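Local coordinates for protein ultraspiracle (Drosophila melanogaster, PDB 1HG4) that probably acts as a nuclear hormone receptor and transcription factor, its ligand-binding domain holding a phospholipid in its pocket and caught in an inactive conformation, at residues A[88-93]-A[238-243]; A[178-183]-A[205-210]; A[62-67]-A[263-268]. All coordinates share one frame; numbering follows the deposited sequence.

The three helix contacts of the ultraspiracle ligand-binding domain nest along the chain. Interaction 2 falls within the loop closed by interaction 1, which in turn lies within the loop closed by interaction 3. Interaction 1 is the one that reaches the lipid pocket: the Cys243 side chain is about 4 Å from the bound phospholipid, against about 13 Å for Val64 of interaction 3. The centre of interaction 1 is about 18 Å from that of interaction 2 and about 19 Å from that of interaction 3. Met63 CE, 3.2 Å from Trp89 O, joins 62-67 to 88-93, and Leu92 packs on Lys182.

Interaction 1 (A[88-93]-A[238-243]); sequences AWIELL and SISLKC
Ser240 is the first residue of 238-243 to meet the other helix, and its hydroxyl is directed into the notch between Ile90 and Glu91. With OG anti to the backbone N (chi1 170°), the oxygen projects from the helix between two aliphatic groups, Ile90 CG2 at 3.1 Å and Glu91 CG at 3.2 Å from Ser240 OG. The fit is close, and it brings the two backbones within 5.5 Å of each other at the CA atoms of Glu91 and Ser240. A water joins the two helices. It accepts the backbone N-H of Glu91 at 2.7 Å from Glu91 N and is also hydrogen-bonded to Ser240 OG, at 3.1 Å. Helix 78-100 is kinked here, the nitrogens of Ile90 and Glu91 lacking bonds to the preceding turn; the water takes up the N-H of Glu91 and links it to Ser240.

One turn on, Cys243 offers CB to Ile90 CG2 at 4.1 Å, a looser apolar touch on the same methyl that meets Ser240 OG. CG2 makes the main contact of Ile90 with 238-243, while CG1 lies over the centre of the Trp89 ring, 3.3 Å above its plane. This crossing places Trp89, which touches the lipid, and Cys243 at the pocket wall.

The helices pass at 9.0 Å between axes with an angle of 112° between their directions. Around them, helix 154-171 receives Ile239 and Cys243, helix 46-68 packs against Trp89 and Leu93, and helix 175-186 lies against Ala88, Glu91 and Leu92.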
ATOM      1  N   ALA A  88      -9.077   7.157  17.094  1.00 23.79           N
ATOM      2  CA  ALA A  88     -10.150   6.182  17.285  1.00 22.21           C
ATOM      3  C   ALA A  88     -10.778   6.022  18.676  1.00 21.88           C
ATOM      4  O   ALA A  88     -11.847   5.410  18.775  1.00 21.25           O
ATOM      5  CB  ALA A  88      -9.676   4.792  16.776  1.00 19.89           C
ATOM      6  N   TRP A  89     -10.169   6.565  19.733  1.00 21.69           N
ATOM      7  CA  TRP A  89     -10.718   6.365  21.087  1.00 21.57           C
ATOM      8  C   TRP A  89     -12.222   6.566  21.297  1.00 22.81           C
ATOM      9  O   TRP A  89     -12.890   5.661  21.814  1.00 22.02           O
ATOM     10  CB  TRP A  89      -9.931   7.167  22.134  1.00 22.28           C
ATOM     11  CG  TRP A  89     -10.242   8.629  22.284  1.00 25.05           C
ATOM     12  CD1 TRP A  89      -9.706   9.666  21.568  1.00 26.79           C
ATOM     13  CD2 TRP A  89     -11.072   9.229  23.291  1.00 26.25           C
ATOM     14  NE1 TRP A  89     -10.141  10.874  22.072  1.00 26.99           N
ATOM     15  CE2 TRP A  89     -10.982  10.636  23.128  1.00 27.21           C
ATOM     16  CE3 TRP A  89     -11.881   8.715  24.314  1.00 26.74           C
ATOM     17  CZ2 TRP A  89     -11.675  11.537  23.952  1.00 26.00           C
ATOM     18  CZ3 TRP A  89     -12.571   9.619  25.136  1.00 27.69           C
ATOM     19  CH2 TRP A  89     -12.460  11.012  24.946  1.00 26.19           C
ATOM     20  N   ILE A  90     -12.763   7.719  20.908  1.00 21.95           N
ATOM     21  CA  ILE A  90     -14.195   7.957  21.080  1.00 22.07           C
ATOM     22  C   ILE A  90     -15.043   6.929  20.321  1.00 23.79           C
ATOM     23  O   ILE A  90     -16.017   6.415  20.871  1.00 25.20           O
ATOM     24  CB  ILE A  90     -14.599   9.385  20.622  1.00 22.84           C
ATOM     25  CG1 ILE A  90     -13.874  10.420  21.477  1.00 21.51           C
ATOM     26  CG2 ILE A  90     -16.102   9.584  20.764  1.00 20.93           C
ATOM     27  CD1 ILE A  90     -14.118  11.833  21.043  1.00 24.46           C
ATOM     28  N   GLU A  91     -14.675   6.616  19.078  1.00 22.14           N
ATOM     29  CA  GLU A  91     -15.435   5.648  18.302  1.00 22.26           C
ATOM     30  C   GLU A  91     -15.384   4.257  18.916  1.00 22.92           C
ATOM     31  O   GLU A  91     -16.346   3.492  18.831  1.00 22.21           O
ATOM     32  CB  GLU A  91     -14.925   5.583  16.862  1.00 24.28           C
ATOM     33  CG  GLU A  91     -15.141   6.860  16.071  1.00 25.24           C
ATOM     34  CD  GLU A  91     -14.645   6.742  14.649  1.00 28.64           C
ATOM     35  OE1 GLU A  91     -15.271   6.021  13.841  1.00 32.71           O
ATOM     36  OE2 GLU A  91     -13.617   7.365  14.336  1.00 30.54           O
ATOM     37  N   LEU A  92     -14.257   3.917  19.527  1.00 23.55           N
ATOM     38  CA  LEU A  92     -14.118   2.605  20.150  1.00 23.80           C
ATOM     39  C   LEU A  92     -15.000   2.536  21.382  1.00 24.01           C
ATOM     40  O   LEU A  92     -15.672   1.524  21.601  1.00 22.57           O
ATOM     41  CB  LEU A  92     -12.653   2.330  20.527  1.00 22.95           C
ATOM     42  CG  LEU A  92     -11.693   2.125  19.334  1.00 23.71           C
ATOM     43  CD1 LEU A  92     -10.254   2.019  19.845  1.00 21.81           C
ATOM     44  CD2 LEU A  92     -12.066   0.878  18.538  1.00 18.38           C
ATOM     45  N   LEU A  93     -15.018   3.609  22.180  1.00 24.63           N
ATOM     46  CA  LEU A  93     -15.859   3.626  23.383  1.00 24.00           C
ATOM     47  C   LEU A  93     -17.340   3.560  23.024  1.00 22.82           C
ATOM     48  O   LEU A  93     -18.076   2.748  23.580  1.00 22.22           O
ATOM     49  CB  LEU A  93     -15.597   4.871  24.233  1.00 24.56           C
ATOM     50  CG  LEU A  93     -14.193   4.989  24.828  1.00 27.73           C
ATOM     51  CD1 LEU A  93     -14.167   6.074  25.891  1.00 27.74           C
ATOM     52  CD2 LEU A  93     -13.789   3.679  25.437  1.00 29.43           C
ATOM     53  N   SER A 238     -19.770   9.960  12.777  1.00 29.25           N
ATOM     54  CA  SER A 238     -20.550  11.174  12.929  1.00 29.74           C
ATOM     55  C   SER A 238     -20.972  11.420  14.379  1.00 28.22           C
ATOM     56  O   SER A 238     -20.815  12.513  14.898  1.00 28.07           O
ATOM     57  CB  SER A 238     -21.789  11.110  12.043  1.00 31.30           C
ATOM     58  OG  SER A 238     -22.472  12.351  12.077  1.00 34.40           O
ATOM     59  N   ILE A 239     -21.512  10.395  15.029  1.00 28.98           N
ATOM     60  CA  ILE A 239     -21.949  10.506  16.420  1.00 28.08           C
ATOM     61  C   ILE A 239     -20.747  10.806  17.306  1.00 28.06           C
ATOM     62  O   ILE A 239     -20.800  11.643  18.204  1.00 27.25           O
ATOM     63  CB  ILE A 239     -22.616   9.191  16.892  1.00 27.49           C
ATOM     64  CG1 ILE A 239     -23.899   8.943  16.094  1.00 26.75           C
ATOM     65  CG2 ILE A 239     -22.907   9.256  18.377  1.00 27.96           C
ATOM     66  CD1 ILE A 239     -24.570   7.636  16.407  1.00 25.82           C
ATOM     67  N   SER A 240     -19.659  10.110  17.028  1.00 28.32           N
ATOM     68  CA  SER A 240     -18.421  10.257  17.766  1.00 29.35           C
ATOM     69  C   SER A 240     -17.879  11.697  17.706  1.00 30.34           C
ATOM     70  O   SER A 240     -17.328  12.211  18.689  1.00 29.01           O
ATOM     71  CB  SER A 240     -17.407   9.244  17.212  1.00 31.19           C
ATOM     72  OG  SER A 240     -16.099   9.463  17.707  1.00 34.14           O
ATOM     73  N   LEU A 241     -18.038  12.356  16.562  1.00 31.14           N
ATOM     74  CA  LEU A 241     -17.568  13.735  16.426  1.00 32.03           C
ATOM     75  C   LEU A 241     -18.403  14.688  17.295  1.00 32.71           C
ATOM     76  O   LEU A 241     -17.865  15.636  17.867  1.00 32.27           O
ATOM     77  CB  LEU A 241     -17.611  14.170  14.958  1.00 33.63           C
ATOM     78  CG  LEU A 241     -16.551  13.487  14.069  1.00 38.41           C
ATOM     79  CD1 LEU A 241     -16.794  13.788  12.587  1.00 37.91           C
ATOM     80  CD2 LEU A 241     -15.155  13.959  14.488  1.00 37.68           C
ATOM     81  N   LYS A 242     -19.707  14.435  17.408  1.00 31.92           N
ATOM     82  CA  LYS A 242     -20.570  15.280  18.234  1.00 32.65           C
ATOM     83  C   LYS A 242     -20.214  15.093  19.716  1.00 32.87           C
ATOM     84  O   LYS A 242     -20.226  16.063  20.483  1.00 33.02           O
ATOM     85  CB  LYS A 242     -22.045  14.936  18.018  1.00 33.08           C
ATOM     86  CG  LYS A 242     -22.432  14.767  16.560  1.00 38.27           C
ATOM     87  CD  LYS A 242     -22.110  16.006  15.707  1.00 41.12           C
ATOM     88  CE  LYS A 242     -22.118  15.661  14.214  1.00 41.04           C
ATOM     89  NZ  LYS A 242     -23.435  15.106  13.794  1.00 42.55           N
ATOM     90  N   CYS A 243     -19.892  13.858  20.118  1.00 30.52           N
ATOM     91  CA  CYS A 243     -19.512  13.588  21.505  1.00 30.35           C
ATOM     92  C   CYS A 243     -18.305  14.426  21.884  1.00 30.35           C
ATOM     93  O   CYS A 243     -18.251  15.018  22.964  1.00 31.21           O
ATOM     94  CB  CYS A 243     -19.164  12.111  21.713  1.00 27.98           C
ATOM     95  SG  CYS A 243     -20.586  11.071  21.784  1.00 25.94           S
TER
HETATM   96  O   HOH W   1     -13.157   8.481  17.860  1.00 29.29           O

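Interaction 2 (A[178-183]-A[205-210]); sequences LSCLKA and EKVYAC
Antiparallel helix packing between two successive helices of the nuclear receptor ligand-binding fold, a mainly helical sandwich, defines this contact: Cys180 and Ala183 of helix 175-186 meet Val207 and Cys210 of helix 197-218. Its centre lies about 14 Å from the centre of the chain, and no hydrogen bond crosses it. The axes approach to 9.5 Å and run at 162° to one another, a nearly antiparallel course that lets short side chains of 178-183 meet Val207 and Cys210 over about a turn.

Val207 carries most of the contact. Its two methyls point differently, CG1 being anti to the backbone N (chi1 175°) and CG2 anti to the carbonyl carbon. CG1 reaches toward Cys180, standing 4.0 Å from Cys180 CB, and also nears the methyl of Ala183, whereas CG2 meets Ala183, 3.9 Å from Ala183 CB. The small alanine methyl and the short cysteine side chain let the backbones come together, with the CA atoms of Cys180 and Val207 6.1 Å apart. Farther along, Cys180 SG comes to 4.5 Å from Cys210 CB, a light apolar touch and no disulfide.

Other parts of the chain complete the apolar surroundings: Ile11 of helix 11-24 lies against both Cys180 and Cys210, while Phe9 and Tyr187 touch Val207. The far side of 205-210 looks toward a second subunit, where Glu205 accepts hydrogen bonds from the backbone nitrogens of Ala198 and Glu199 of that subunit. Between 178-183 and 205-210 the closest approach is between a methyl and a backbone carbonyl, Val207 CG1 lying 3.4 Å from Cys180 O.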
ATOM      1  N   LEU A 178     -18.369  -7.366  15.852  1.00 26.14           N
ATOM      2  CA  LEU A 178     -18.084  -6.084  16.508  1.00 25.68           C
ATOM      3  C   LEU A 178     -16.571  -5.913  16.697  1.00 24.94           C
ATOM      4  O   LEU A 178     -16.029  -4.816  16.532  1.00 24.44           O
ATOM      5  CB  LEU A 178     -18.784  -5.985  17.872  1.00 25.72           C
ATOM      6  CG  LEU A 178     -18.506  -4.651  18.590  1.00 26.77           C
ATOM      7  CD1 LEU A 178     -19.348  -3.526  17.954  1.00 21.01           C
ATOM      8  CD2 LEU A 178     -18.799  -4.795  20.079  1.00 23.75           C
ATOM      9  N   SER A 179     -15.895  -7.002  17.058  1.00 24.40           N
ATOM     10  CA  SER A 179     -14.450  -6.963  17.214  1.00 23.98           C
ATOM     11  C   SER A 179     -13.806  -6.545  15.897  1.00 23.77           C
ATOM     12  O   SER A 179     -12.862  -5.759  15.896  1.00 24.40           O
ATOM     13  CB  SER A 179     -13.914  -8.326  17.612  1.00 22.61           C
ATOM     14  OG  SER A 179     -14.321  -8.634  18.923  1.00 28.74           O
ATOM     15  N   CYS A 180     -14.318  -7.069  14.780  1.00 23.63           N
ATOM     16  CA  CYS A 180     -13.783  -6.728  13.463  1.00 23.79           C
ATOM     17  C   CYS A 180     -14.004  -5.248  13.149  1.00 23.15           C
ATOM     18  O   CYS A 180     -13.086  -4.550  12.694  1.00 23.32           O
ATOM     19  CB  CYS A 180     -14.427  -7.593  12.366  1.00 24.43           C
ATOM     20  SG  CYS A 180     -13.837  -9.320  12.299  1.00 29.33           S
ATOM     21  N   LEU A 181     -15.215  -4.757  13.397  1.00 21.85           N
ATOM     22  CA  LEU A 181     -15.496  -3.346  13.137  1.00 21.20           C
ATOM     23  C   LEU A 181     -14.572  -2.431  13.951  1.00 20.62           C
ATOM     24  O   LEU A 181     -14.064  -1.419  13.444  1.00 20.34           O
ATOM     25  CB  LEU A 181     -16.959  -3.027  13.444  1.00 20.65           C
ATOM     26  CG  LEU A 181     -17.985  -3.663  12.492  1.00 22.62           C
ATOM     27  CD1 LEU A 181     -19.399  -3.237  12.909  1.00 22.47           C
ATOM     28  CD2 LEU A 181     -17.713  -3.213  11.052  1.00 22.95           C
ATOM     29  N   LYS A 182     -14.339  -2.792  15.205  1.00 18.67           N
ATOM     30  CA  LYS A 182     -13.489  -1.981  16.054  1.00 20.10           C
ATOM     31  C   LYS A 182     -12.041  -1.975  15.583  1.00 20.51           C
ATOM     32  O   LYS A 182     -11.342  -0.962  15.679  1.00 18.97           O
ATOM     33  CB  LYS A 182     -13.595  -2.471  17.500  1.00 22.36           C
ATOM     34  CG  LYS A 182     -14.999  -2.308  18.067  1.00 22.48           C
ATOM     35  CD  LYS A 182     -15.018  -2.361  19.586  1.00 25.57           C
ATOM     36  CE  LYS A 182     -14.653  -3.732  20.112  1.00 27.52           C
ATOM     37  NZ  LYS A 182     -14.725  -3.773  21.599  1.00 31.22           N
ATOM     38  N   ALA A 183     -11.584  -3.107  15.063  1.00 19.85           N
ATOM     39  CA  ALA A 183     -10.223  -3.164  14.568  1.00 19.09           C
ATOM     40  C   ALA A 183     -10.137  -2.306  13.294  1.00 17.21           C
ATOM     41  O   ALA A 183      -9.174  -1.535  13.119  1.00 16.78           O
ATOM     42  CB  ALA A 183      -9.816  -4.627  14.282  1.00 19.65           C
ATOM     43  N   GLU A 205      -6.940  -4.395   5.975  1.00 25.37           N
ATOM     44  CA  GLU A 205      -7.396  -5.302   4.939  1.00 26.30           C
ATOM     45  C   GLU A 205      -7.440  -6.748   5.410  1.00 25.10           C
ATOM     46  O   GLU A 205      -8.292  -7.525   4.972  1.00 27.02           O
ATOM     47  CB  GLU A 205      -6.537  -5.128   3.678  1.00 26.76           C
ATOM     48  CG  GLU A 205      -6.845  -3.802   2.975  1.00 25.35           C
ATOM     49  CD  GLU A 205      -6.015  -3.563   1.732  1.00 25.02           C
ATOM     50  OE1 GLU A 205      -5.531  -4.548   1.140  1.00 23.11           O
ATOM     51  OE2 GLU A 205      -5.864  -2.383   1.339  1.00 24.78           O
ATOM     52  N   LYS A 206      -6.550  -7.117   6.317  1.00 24.27           N
ATOM     53  CA  LYS A 206      -6.587  -8.480   6.841  1.00 25.03           C
ATOM     54  C   LYS A 206      -7.843  -8.663   7.717  1.00 23.07           C
ATOM     55  O   LYS A 206      -8.402  -9.758   7.812  1.00 23.28           O
ATOM     56  CB  LYS A 206      -5.310  -8.771   7.635  1.00 26.27           C
ATOM     57  CG  LYS A 206      -4.068  -8.713   6.769  1.00 31.66           C
ATOM     58  CD  LYS A 206      -2.803  -9.070   7.532  1.00 36.00           C
ATOM     59  CE  LYS A 206      -1.592  -9.089   6.601  1.00 37.58           C
ATOM     60  NZ  LYS A 206      -0.316  -9.309   7.348  1.00 40.31           N
ATOM     61  N   VAL A 207      -8.286  -7.586   8.354  1.00 21.38           N
ATOM     62  CA  VAL A 207      -9.487  -7.654   9.176  1.00 22.40           C
ATOM     63  C   VAL A 207     -10.701  -7.775   8.244  1.00 22.42           C
ATOM     64  O   VAL A 207     -11.667  -8.464   8.560  1.00 22.53           O
ATOM     65  CB  VAL A 207      -9.634  -6.407  10.079  1.00 22.85           C
ATOM     66  CG1 VAL A 207     -10.957  -6.459  10.827  1.00 23.13           C
ATOM     67  CG2 VAL A 207      -8.467  -6.336  11.080  1.00 22.29           C
ATOM     68  N   TYR A 208     -10.641  -7.112   7.091  1.00 22.92           N
ATOM     69  CA  TYR A 208     -11.710  -7.176   6.098  1.00 21.37           C
ATOM     70  C   TYR A 208     -11.881  -8.628   5.706  1.00 22.50           C
ATOM     71  O   TYR A 208     -12.989  -9.158   5.681  1.00 22.10           O
ATOM     72  CB  TYR A 208     -11.327  -6.391   4.845  1.00 20.74           C
ATOM     73  CG  TYR A 208     -11.548  -4.894   4.917  1.00 20.47           C
ATOM     74  CD1 TYR A 208     -12.504  -4.338   5.760  1.00 22.69           C
ATOM     75  CD2 TYR A 208     -10.807  -4.032   4.115  1.00 22.24           C
ATOM     76  CE1 TYR A 208     -12.715  -2.956   5.804  1.00 21.60           C
ATOM     77  CE2 TYR A 208     -11.004  -2.652   4.149  1.00 21.14           C
ATOM     78  CZ  TYR A 208     -11.962  -2.120   4.997  1.00 22.02           C
ATOM     79  OH  TYR A 208     -12.157  -0.758   5.030  1.00 18.41           O
ATOM     80  N   ALA A 209     -10.754  -9.248   5.370  1.00 23.03           N
ATOM     81  CA  ALA A 209     -10.743 -10.642   4.988  1.00 23.99           C
ATOM     82  C   ALA A 209     -11.356 -11.496   6.097  1.00 24.87           C
ATOM     83  O   ALA A 209     -12.145 -12.395   5.809  1.00 25.48           O
ATOM     84  CB  ALA A 209      -9.314 -11.091   4.700  1.00 24.04           C
ATOM     85  N   CYS A 210     -11.004 -11.222   7.357  1.00 25.03           N
ATOM     86  CA  CYS A 210     -11.552 -11.990   8.484  1.00 27.22           C
ATOM     87  C   CYS A 210     -13.058 -11.780   8.598  1.00 26.74           C
ATOM     88  O   CYS A 210     -13.814 -12.738   8.745  1.00 25.67           O
ATOM     89  CB  CYS A 210     -10.884 -11.590   9.802  1.00 25.56           C
ATOM     90  SG  CYS A 210      -9.185 -12.210   9.955  1.00 28.97           S
TER

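Interaction 3 (A[62-67]-A[263-268]); sequences QMVEYA and LEQLEA
Gln265 packs its amide against Val64 and Glu65, the tight centre of a contact that seats the last helix of the receptor domain, 258-266, on helix 46-68. The position of helix 258-266 at the end of the domain is consistent with the activation helix of nuclear receptors, and its docking here with the locked, inactive conformation of this structure. The extended Gln265 chain comes from the opposite direction to Val64 and lays its amide beside the valine, NE2 at 3.4 Å from Val64 CB. Glu65, bent at chi2 (-49°), brings its carboxylate to the same nitrogen. The bond from Gln265 NE2 to Glu65 OE2 is short at 2.7 Å and nearly straight, 170° at the hydrogen; it uses the anti lone pair of OE2, with carboxylate and amide planes only 13° apart.

A second acceptor, Phe61 O, also takes NE2, and Arg68 forms a salt bridge with Glu65 OE2, so the buried amide nitrogen and carboxylate oxygen each have two partners, which should fix the amide's orientation.

Packing slackens toward Leu266, whose contact with 62-67 is an apolar touch on Val64. On the outer side, Glu264 and Glu267 are exposed; Glu264 turns to a salt bridge with Arg256, and Glu267 packs on Asp223 of a third subunit. Where the two helices meet through aliphatic groups alone, Leu266 CD2 stands 4.0 Å from Val64 CG1.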
ATOM      1  N   GLN A  62      -7.763   0.784  29.530  1.00 20.41           N
ATOM      2  CA  GLN A  62      -7.948  -0.534  28.953  1.00 21.96           C
ATOM      3  C   GLN A  62      -7.741  -0.517  27.449  1.00 22.98           C
ATOM      4  O   GLN A  62      -7.140  -1.438  26.887  1.00 24.02           O
ATOM      5  CB  GLN A  62      -9.347  -1.053  29.300  1.00 23.57           C
ATOM      6  CG  GLN A  62      -9.480  -1.484  30.757  1.00 22.08           C
ATOM      7  CD  GLN A  62     -10.920  -1.519  31.235  1.00 25.31           C
ATOM      8  OE1 GLN A  62     -11.810  -2.019  30.546  1.00 24.64           O
ATOM      9  NE2 GLN A  62     -11.155  -0.996  32.438  1.00 25.65           N
ATOM     10  N   MET A  63      -8.222   0.545  26.808  1.00 22.84           N
ATOM     11  CA  MET A  63      -8.099   0.699  25.367  1.00 22.62           C
ATOM     12  C   MET A  63      -6.647   0.686  24.940  1.00 21.51           C
ATOM     13  O   MET A  63      -6.284   0.030  23.961  1.00 21.22           O
ATOM     14  CB  MET A  63      -8.743   2.006  24.916  1.00 24.16           C
ATOM     15  CG  MET A  63      -8.695   2.198  23.411  1.00 27.64           C
ATOM     16  SD  MET A  63      -9.129   3.861  22.929  1.00 29.40           S
ATOM     17  CE  MET A  63     -10.827   3.944  23.596  1.00 30.66           C
ATOM     18  N   VAL A  64      -5.820   1.422  25.672  1.00 20.90           N
ATOM     19  CA  VAL A  64      -4.394   1.490  25.371  1.00 19.94           C
ATOM     20  C   VAL A  64      -3.765   0.098  25.446  1.00 21.00           C
ATOM     21  O   VAL A  64      -3.001  -0.284  24.564  1.00 19.91           O
ATOM     22  CB  VAL A  64      -3.669   2.458  26.347  1.00 18.50           C
ATOM     23  CG1 VAL A  64      -2.168   2.361  26.169  1.00 13.32           C
ATOM     24  CG2 VAL A  64      -4.143   3.879  26.093  1.00 16.91           C
ATOM     25  N   GLU A  65      -4.107  -0.669  26.484  1.00 22.49           N
ATOM     26  CA  GLU A  65      -3.558  -2.014  26.633  1.00 22.03           C
ATOM     27  C   GLU A  65      -4.116  -2.926  25.558  1.00 21.91           C
ATOM     28  O   GLU A  65      -3.458  -3.873  25.122  1.00 23.21           O
ATOM     29  CB  GLU A  65      -3.864  -2.571  28.017  1.00 22.31           C
ATOM     30  CG  GLU A  65      -3.177  -1.802  29.152  1.00 23.25           C
ATOM     31  CD  GLU A  65      -1.692  -1.571  28.925  1.00 23.93           C
ATOM     32  OE1 GLU A  65      -0.972  -2.511  28.523  1.00 26.67           O
ATOM     33  OE2 GLU A  65      -1.237  -0.439  29.156  1.00 25.18           O
ATOM     34  N   TYR A  66      -5.332  -2.630  25.123  1.00 21.69           N
ATOM     35  CA  TYR A  66      -5.976  -3.394  24.053  1.00 21.53           C
ATOM     36  C   TYR A  66      -5.161  -3.241  22.768  1.00 22.01           C
ATOM     37  O   TYR A  66      -4.790  -4.241  22.148  1.00 22.62           O
ATOM     38  CB  TYR A  66      -7.400  -2.874  23.844  1.00 21.21           C
ATOM     39  CG  TYR A  66      -7.957  -3.064  22.457  1.00 21.35           C
ATOM     40  CD1 TYR A  66      -8.288  -4.331  21.976  1.00 20.54           C
ATOM     41  CD2 TYR A  66      -8.181  -1.962  21.628  1.00 22.11           C
ATOM     42  CE1 TYR A  66      -8.843  -4.495  20.694  1.00 20.39           C
ATOM     43  CE2 TYR A  66      -8.729  -2.113  20.352  1.00 22.23           C
ATOM     44  CZ  TYR A  66      -9.063  -3.374  19.892  1.00 21.33           C
ATOM     45  OH  TYR A  66      -9.651  -3.481  18.654  1.00 21.40           O
ATOM     46  N   ALA A  67      -4.883  -1.995  22.379  1.00 20.98           N
ATOM     47  CA  ALA A  67      -4.101  -1.714  21.176  1.00 20.98           C
ATOM     48  C   ALA A  67      -2.697  -2.299  21.304  1.00 22.28           C
ATOM     49  O   ALA A  67      -2.115  -2.779  20.340  1.00 22.37           O
ATOM     50  CB  ALA A  67      -4.016  -0.207  20.946  1.00 22.52           C
ATOM     51  N   LEU A 263       1.068   8.481  25.107  1.00 30.73           N
ATOM     52  CA  LEU A 263       2.500   8.254  24.957  1.00 32.03           C
ATOM     53  C   LEU A 263       3.110   7.717  26.242  1.00 32.60           C
ATOM     54  O   LEU A 263       3.941   6.805  26.216  1.00 32.64           O
ATOM     55  CB  LEU A 263       3.197   9.563  24.587  1.00 32.49           C
ATOM     56  CG  LEU A 263       4.336   9.516  23.574  1.00 34.99           C
ATOM     57  CD1 LEU A 263       4.993  10.886  23.522  1.00 35.97           C
ATOM     58  CD2 LEU A 263       5.347   8.454  23.949  1.00 36.78           C
ATOM     59  N   GLU A 264       2.690   8.284  27.369  1.00 32.52           N
ATOM     60  CA  GLU A 264       3.219   7.876  28.657  1.00 32.87           C
ATOM     61  C   GLU A 264       2.814   6.468  29.055  1.00 31.80           C
ATOM     62  O   GLU A 264       3.632   5.729  29.613  1.00 31.71           O
ATOM     63  CB  GLU A 264       2.815   8.895  29.726  1.00 36.93           C
ATOM     64  CG  GLU A 264       3.196  10.335  29.333  1.00 42.17           C
ATOM     65  CD  GLU A 264       2.960  11.356  30.437  1.00 45.16           C
ATOM     66  OE1 GLU A 264       1.910  11.268  31.123  1.00 47.31           O
ATOM     67  OE2 GLU A 264       3.823  12.256  30.600  1.00 45.63           O
ATOM     68  N   GLN A 265       1.574   6.071  28.770  1.00 30.31           N
ATOM     69  CA  GLN A 265       1.169   4.715  29.128  1.00 28.46           C
ATOM     70  C   GLN A 265       1.871   3.729  28.204  1.00 29.84           C
ATOM     71  O   GLN A 265       2.315   2.668  28.643  1.00 30.36           O
ATOM     72  CB  GLN A 265      -0.348   4.526  29.028  1.00 27.33           C
ATOM     73  CG  GLN A 265      -0.824   3.233  29.693  1.00 25.91           C
ATOM     74  CD  GLN A 265      -2.329   3.048  29.663  1.00 25.16           C
ATOM     75  OE1 GLN A 265      -3.081   4.006  29.803  1.00 27.18           O
ATOM     76  NE2 GLN A 265      -2.775   1.805  29.511  1.00 24.95           N
ATOM     77  N   LEU A 266       1.984   4.080  26.924  1.00 29.34           N
ATOM     78  CA  LEU A 266       2.647   3.198  25.974  1.00 30.51           C
ATOM     79  C   LEU A 266       4.106   2.968  26.342  1.00 32.01           C
ATOM     80  O   LEU A 266       4.582   1.837  26.306  1.00 31.20           O
ATOM     81  CB  LEU A 266       2.543   3.763  24.548  1.00 28.63           C
ATOM     82  CG  LEU A 266       1.171   3.574  23.896  1.00 27.01           C
ATOM     83  CD1 LEU A 266       1.094   4.335  22.591  1.00 25.97           C
ATOM     84  CD2 LEU A 266       0.912   2.099  23.684  1.00 24.71           C
ATOM     85  N   GLU A 267       4.809   4.038  26.708  1.00 35.45           N
ATOM     86  CA  GLU A 267       6.223   3.940  27.073  1.00 36.96           C
ATOM     87  C   GLU A 267       6.417   3.218  28.392  1.00 38.22           C
ATOM     88  O   GLU A 267       7.542   2.970  28.813  1.00 38.82           O
ATOM     89  CB  GLU A 267       6.861   5.330  27.160  1.00 38.84           C
ATOM     90  CG  GLU A 267       6.974   6.044  25.825  1.00 41.99           C
ATOM     91  CD  GLU A 267       7.575   7.438  25.955  1.00 45.60           C
ATOM     92  OE1 GLU A 267       7.023   8.256  26.725  1.00 46.43           O
ATOM     93  OE2 GLU A 267       8.592   7.723  25.280  1.00 48.21           O
ATOM     94  N   ALA A 268       5.316   2.867  29.036  1.00 39.46           N
ATOM     95  CA  ALA A 268       5.391   2.173  30.307  1.00 41.43           C
ATOM     96  C   ALA A 268       5.030   0.711  30.114  1.00 43.29           C
ATOM     97  O   ALA A 268       4.376   0.350  29.136  1.00 44.39           O
ATOM     98  CB  ALA A 268       4.446   2.817  31.303  1.00 40.83           C
TER